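DMATS type aromatic prenyltransferase (Streptomyces coelicolor, PDB 6ZS0) probably transfers a dimethylallyl group to carbon 5 of the tryptophan indole ring, as a soluble aromatic prenyltransferase with the ABBA-barrel fold. Local coordinates at residues T165-L170 with H175-D180; H258-T261 with R267-G270. One frame throughout, in Å; residues are numbered along the deposited sequence.

Interaction 1 (T165-L170 with H175-D180); sequences TVREAL and HHQAFD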
loop_
_atom_site.group_PDB
_atom_site.type_symbol
_atom_site.label_atom_id
_atom_site.label_comp_id
_atom_site.label_asym_id
_atom_site.label_seq_id
_atom_site.Cartn_x
_atom_site.Cartn_y
_atom_site.Cartn_z
ATOM N N THR A 165 -4.137 -20.687 5.557
ATOM C CA THR A 165 -3.997 -19.558 6.511
ATOM C C THR A 165 -5.087 -18.522 6.234
ATOM O O THR A 165 -5.694 -18.071 7.196
ATOM C CB THR A 165 -2.578 -18.991 6.469
ATOM O OG1 THR A 165 -1.716 -20.085 6.756
ATOM C CG2 THR A 165 -2.344 -17.889 7.473
ATOM N N VAL A 166 -5.333 -18.157 4.972
ATOM C CA VAL A 166 -6.375 -17.156 4.620
ATOM C C VAL A 166 -7.754 -17.716 5.004
ATOM O O VAL A 166 -8.582 -16.964 5.601
ATOM C CB VAL A 166 -6.321 -16.743 3.143
ATOM C CG1 VAL A 166 -7.481 -15.838 2.789
ATOM C CG2 VAL A 166 -4.991 -16.079 2.772
ATOM N N ARG A 167 -8.017 -18.969 4.653
ATOM C CA ARG A 167 -9.327 -19.585 4.951
ATOM C C ARG A 167 -9.571 -19.538 6.464
ATOM O O ARG A 167 -10.647 -19.129 6.865
ATOM C CB ARG A 167 -9.391 -21.005 4.393
ATOM C CG ARG A 167 -10.657 -21.748 4.792
ATOM C CD ARG A 167 -10.607 -23.197 4.386
ATOM N NE ARG A 167 -10.499 -23.390 2.945
ATOM C CZ ARG A 167 -11.519 -23.324 2.079
ATOM N NH1 ARG A 167 -11.309 -23.562 0.795
ATOM N NH2 ARG A 167 -12.739 -23.017 2.486
ATOM N N GLU A 168 -8.586 -19.916 7.282
ATOM C CA GLU A 168 -8.733 -19.954 8.754
ATOM C C GLU A 168 -8.888 -18.529 9.279
ATOM O O GLU A 168 -9.734 -18.305 10.145
ATOM C CB GLU A 168 -7.546 -20.652 9.417
ATOM C CG GLU A 168 -7.603 -20.639 10.937
ATOM C CD GLU A 168 -8.812 -21.313 11.585
ATOM O OE1 GLU A 168 -9.619 -21.957 10.860
ATOM O OE2 GLU A 168 -8.936 -21.196 12.811
ATOM N N ALA A 169 -8.113 -17.567 8.762
ATOM C CA ALA A 169 -8.245 -16.154 9.200
ATOM C C ALA A 169 -9.683 -15.666 8.992
ATOM O O ALA A 169 -10.266 -15.069 9.923
ATOM C CB ALA A 169 -7.259 -15.277 8.469
ATOM N N LEU A 170 -10.249 -15.917 7.818
ATOM C CA LEU A 170 -11.584 -15.373 7.460
ATOM C C LEU A 170 -12.626 -16.012 8.379
ATOM O O LEU A 170 -13.472 -15.282 8.907
ATOM C CB LEU A 170 -11.867 -15.638 5.986
ATOM C CG LEU A 170 -11.048 -14.782 5.022
ATOM C CD1 LEU A 170 -11.223 -15.282 3.594
ATOM C CD2 LEU A 170 -11.440 -13.313 5.135
ATOM N N HIS A 175 -16.461 -14.784 9.010
ATOM C CA HIS A 175 -16.800 -14.783 7.566
ATOM C C HIS A 175 -16.882 -16.209 7.027
ATOM O O HIS A 175 -16.886 -16.370 5.818
ATOM C CB HIS A 175 -15.807 -13.916 6.799
ATOM C CG HIS A 175 -15.970 -12.479 7.114
ATOM N ND1 HIS A 175 -17.077 -11.760 6.703
ATOM C CD2 HIS A 175 -15.206 -11.633 7.823
ATOM C CE1 HIS A 175 -16.961 -10.519 7.133
ATOM N NE2 HIS A 175 -15.828 -10.417 7.824
ATOM N N HIS A 176 -17.011 -17.199 7.906
ATOM C CA HIS A 176 -17.328 -18.600 7.529
ATOM C C HIS A 176 -16.411 -19.039 6.377
ATOM O O HIS A 176 -15.168 -18.872 6.518
ATOM C CB HIS A 176 -18.837 -18.718 7.250
ATOM C CG HIS A 176 -19.657 -18.319 8.430
ATOM N ND1 HIS A 176 -20.084 -17.011 8.631
ATOM C CD2 HIS A 176 -20.076 -19.023 9.506
ATOM C CE1 HIS A 176 -20.754 -16.937 9.770
ATOM N NE2 HIS A 176 -20.770 -18.163 10.325
ATOM N N GLN A 177 -16.967 -19.563 5.280
ATOM C CA GLN A 177 -16.164 -20.098 4.146
ATOM C C GLN A 177 -16.047 -19.040 3.027
ATOM O O GLN A 177 -15.996 -19.429 1.857
ATOM C CB GLN A 177 -16.739 -21.449 3.695
ATOM C CG GLN A 177 -16.590 -22.564 4.741
ATOM C CD GLN A 177 -15.266 -22.559 5.484
ATOM O OE1 GLN A 177 -14.203 -22.843 4.926
ATOM N NE2 GLN A 177 -15.320 -22.236 6.770
ATOM N N ALA A 178 -15.923 -17.752 3.387
ATOM C CA ALA A 178 -15.672 -16.616 2.455
ATOM C C ALA A 178 -14.493 -16.938 1.512
ATOM O O ALA A 178 -14.483 -16.485 0.340
ATOM C CB ALA A 178 -15.423 -15.356 3.255
ATOM N N PHE A 179 -13.506 -17.686 1.977
ATOM C CA PHE A 179 -12.346 -18.085 1.144
ATOM C C PHE A 179 -12.815 -18.570 -0.229
ATOM O O PHE A 179 -12.159 -18.261 -1.244
ATOM C CB PHE A 179 -11.530 -19.193 1.797
ATOM C CG PHE A 179 -10.352 -19.577 0.952
ATOM C CD1 PHE A 179 -9.206 -18.799 0.957
ATOM C CD2 PHE A 179 -10.425 -20.662 0.089
ATOM C CE1 PHE A 179 -8.128 -19.140 0.156
ATOM C CE2 PHE A 179 -9.353 -20.992 -0.722
ATOM C CZ PHE A 179 -8.210 -20.224 -0.692
ATOM N N ASP A 180 -13.909 -19.330 -0.260
ATOM C CA ASP A 180 -14.423 -19.984 -1.497
ATOM C C ASP A 180 -15.076 -18.982 -2.460
ATOM O O ASP A 180 -15.278 -19.372 -3.611
ATOM C CB ASP A 180 -15.341 -21.150 -1.132
ATOM C CG ASP A 180 -14.564 -22.246 -0.437
ATOM O OD1 ASP A 180 -13.482 -22.590 -0.939
ATOM O OD2 ASP A 180 -15.029 -22.732 0.606
HETATM O O HOH W 1 -13.042 -18.752 4.789
#
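R167 reaches from the helix past F179 to a carboxylate. Its CB lies 3.8 Å from F179 CB, and CG and CD run on past the amide oxygen of Q177. With CG anti to the backbone N (chi1 174°), a bend at chi3 sets the guanidinium so that F179 CD2 stands over one of its faces, toward the rim, the guanidinium and ring planes being 53° apart; NE and CZ lie by this carbon, R167 CZ at 3.5 Å from F179 CD2. The tip forms an end-on salt bridge to D180, one nitrogen to each oxygen. R167 NH1 meets D180 OD1 at 2.9 Å on the syn side but tilted out of the carboxylate plane, while R167 NH2 reaches D180 OD2 at 3.0 Å in a nearly straight bond (175°) from above that plane. R167 NH2 also donates to Q177 OE1 at 2.9 Å, guanidinium and amide lying almost coplanar. With an alanine here, D180 would probably lose its countercharge in this contact and the Q177 amide would be freer to turn. Elsewhere V166 CG1 touches the ring edge at F179 CD1 (3.9 Å), L170 O accepts from H175 N, and a water joins R167 O, H176 O and F179 N. The type II' turn H175-A178 folds the chain back along helix 162-175, whose V166 and L170 also pack on V205 of strand 202-209.

Interaction 2 (H258-T261 with R267-G270); sequences HSFT and RPSG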
loop_
_atom_site.group_PDB
_atom_site.type_symbol
_atom_site.label_atom_id
_atom_site.label_comp_id
_atom_site.label_asym_id
_atom_site.label_seq_id
_atom_site.Cartn_x
_atom_site.Cartn_y
_atom_site.Cartn_z
ATOM N N HIS A 258 -9.804 -8.038 -1.956
ATOM C CA HIS A 258 -11.238 -8.387 -1.772
ATOM C C HIS A 258 -11.589 -8.093 -0.333
ATOM O O HIS A 258 -10.956 -8.723 0.559
ATOM C CB HIS A 258 -11.449 -9.850 -2.180
ATOM C CG HIS A 258 -10.884 -10.107 -3.535
ATOM N ND1 HIS A 258 -11.668 -10.097 -4.663
ATOM C CD2 HIS A 258 -9.611 -10.296 -3.950
ATOM C CE1 HIS A 258 -10.907 -10.285 -5.718
ATOM N NE2 HIS A 258 -9.622 -10.409 -5.306
ATOM N N SER A 259 -12.537 -7.185 -0.142
ATOM C CA SER A 259 -12.890 -6.576 1.156
ATOM C C SER A 259 -14.145 -7.270 1.669
ATOM O O SER A 259 -15.163 -7.229 0.949
ATOM C CB SER A 259 -13.098 -5.077 1.026
ATOM O OG SER A 259 -11.840 -4.419 0.841
ATOM N N PHE A 260 -14.039 -7.891 2.853
ATOM C CA PHE A 260 -15.163 -8.471 3.637
ATOM C C PHE A 260 -15.454 -7.569 4.848
ATOM O O PHE A 260 -14.601 -7.492 5.763
ATOM C CB PHE A 260 -14.796 -9.896 4.045
ATOM C CG PHE A 260 -14.500 -10.815 2.894
ATOM C CD1 PHE A 260 -15.516 -11.550 2.294
ATOM C CD2 PHE A 260 -13.208 -10.949 2.401
ATOM C CE1 PHE A 260 -15.246 -12.405 1.236
ATOM C CE2 PHE A 260 -12.940 -11.803 1.338
ATOM C CZ PHE A 260 -13.961 -12.529 0.755
ATOM N N THR A 261 -16.619 -6.912 4.858
ATOM C CA THR A 261 -16.982 -5.883 5.871
ATOM C C THR A 261 -18.325 -6.197 6.538
ATOM O O THR A 261 -18.449 -5.904 7.743
ATOM C CB THR A 261 -16.993 -4.495 5.234
ATOM O OG1 THR A 261 -18.001 -4.506 4.224
ATOM C CG2 THR A 261 -15.640 -4.134 4.655
ATOM N N ARG A 267 -19.243 -13.263 1.008
ATOM C CA ARG A 267 -18.936 -12.617 -0.294
ATOM C C ARG A 267 -18.365 -11.234 -0.028
ATOM O O ARG A 267 -18.788 -10.570 0.904
ATOM C CB ARG A 267 -20.204 -12.566 -1.150
ATOM C CG ARG A 267 -20.788 -13.946 -1.429
ATOM C CD ARG A 267 -21.955 -13.947 -2.399
ATOM N NE ARG A 267 -21.552 -13.657 -3.774
ATOM C CZ ARG A 267 -21.674 -12.471 -4.383
ATOM N NH1 ARG A 267 -21.274 -12.331 -5.641
ATOM N NH2 ARG A 267 -22.182 -11.433 -3.739
ATOM N N PRO A 268 -17.356 -10.775 -0.806
ATOM C CA PRO A 268 -16.785 -9.449 -0.591
ATOM C C PRO A 268 -17.676 -8.307 -1.094
ATOM O O PRO A 268 -18.392 -8.495 -2.054
ATOM C CB PRO A 268 -15.459 -9.502 -1.374
ATOM C CG PRO A 268 -15.722 -10.498 -2.472
ATOM C CD PRO A 268 -16.670 -11.519 -1.872
ATOM N N SER A 269 -17.618 -7.174 -0.397
ATOM C CA SER A 269 -18.367 -5.935 -0.733
ATOM C C SER A 269 -17.445 -4.922 -1.413
ATOM O O SER A 269 -17.931 -3.876 -1.851
ATOM C CB SER A 269 -19.005 -5.348 0.488
ATOM O OG SER A 269 -18.024 -5.053 1.448
ATOM N N GLY A 270 -16.146 -5.217 -1.494
ATOM C CA GLY A 270 -15.207 -4.270 -2.114
ATOM C C GLY A 270 -14.156 -5.001 -2.902
ATOM O O GLY A 270 -13.862 -6.171 -2.565
HETATM O O HOH W 2 -18.510 -8.135 2.871
#
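Backbone hydrogen bonds join S259 to both S269 and G270. S259 N donates almost straight (172°) to G270 O at 2.9 Å. In return S259 O takes S269 N at 2.8 Å, the donor nearly in line with the carbonyl bond, and only weakly G270 N at 3.3 Å. A CA-H...O contact from H258 CA to G270 O (3.5 Å) lies beside these bonds, and a water links T261 N to R267 O.

Apolar contact centres on F260 and P268, which lie side by side and point the same way. P268 CB sits over one face of the F260 ring, 4.0 Å from its centroid and 17° off the normal, a CH-pi contact; P268 CD comes to 3.5 Å from F260 CE1.

Among side-chain polar groups, S269 has two conformers; in the one given, with OG turned between the backbone N and the carbonyl carbon (chi1 59°), S269 OG accepts from T261 OG1 at 2.8 Å, so this bond may be only partly occupied. Outside, R267 pairs with D224 and S259 OG bonds K204.

S269 and G270 both facing S259, with S259-G270 as an antiparallel hydrogen-bonded pair, make a classic beta bulge where strand 270-275 begins beside strand 254-260 in the ABBA barrel.

How the interactions relate
From the N terminus, helix 162-175 comes first, and interaction 1 closes a short link of four helical residues by folding 175-180 back on it. The chain then runs through strands 191-195 and 202-209 before strand 254-260 opens interaction 2, which closes a five-residue loop ahead of strand 270-275. The two closures follow in series, neither nested nor crossed, with centres about 12 Å apart. H175 ND1 bonds A265 O and Q177 N bonds E266 OE1, tying the end of the helix and its turn to the second loop. Packing at F260 joins the helix to strand 254-260: F260 CE1 lies 3.6 Å from A178 CB, and F260 CD2 4.0 Å from L170 CD2.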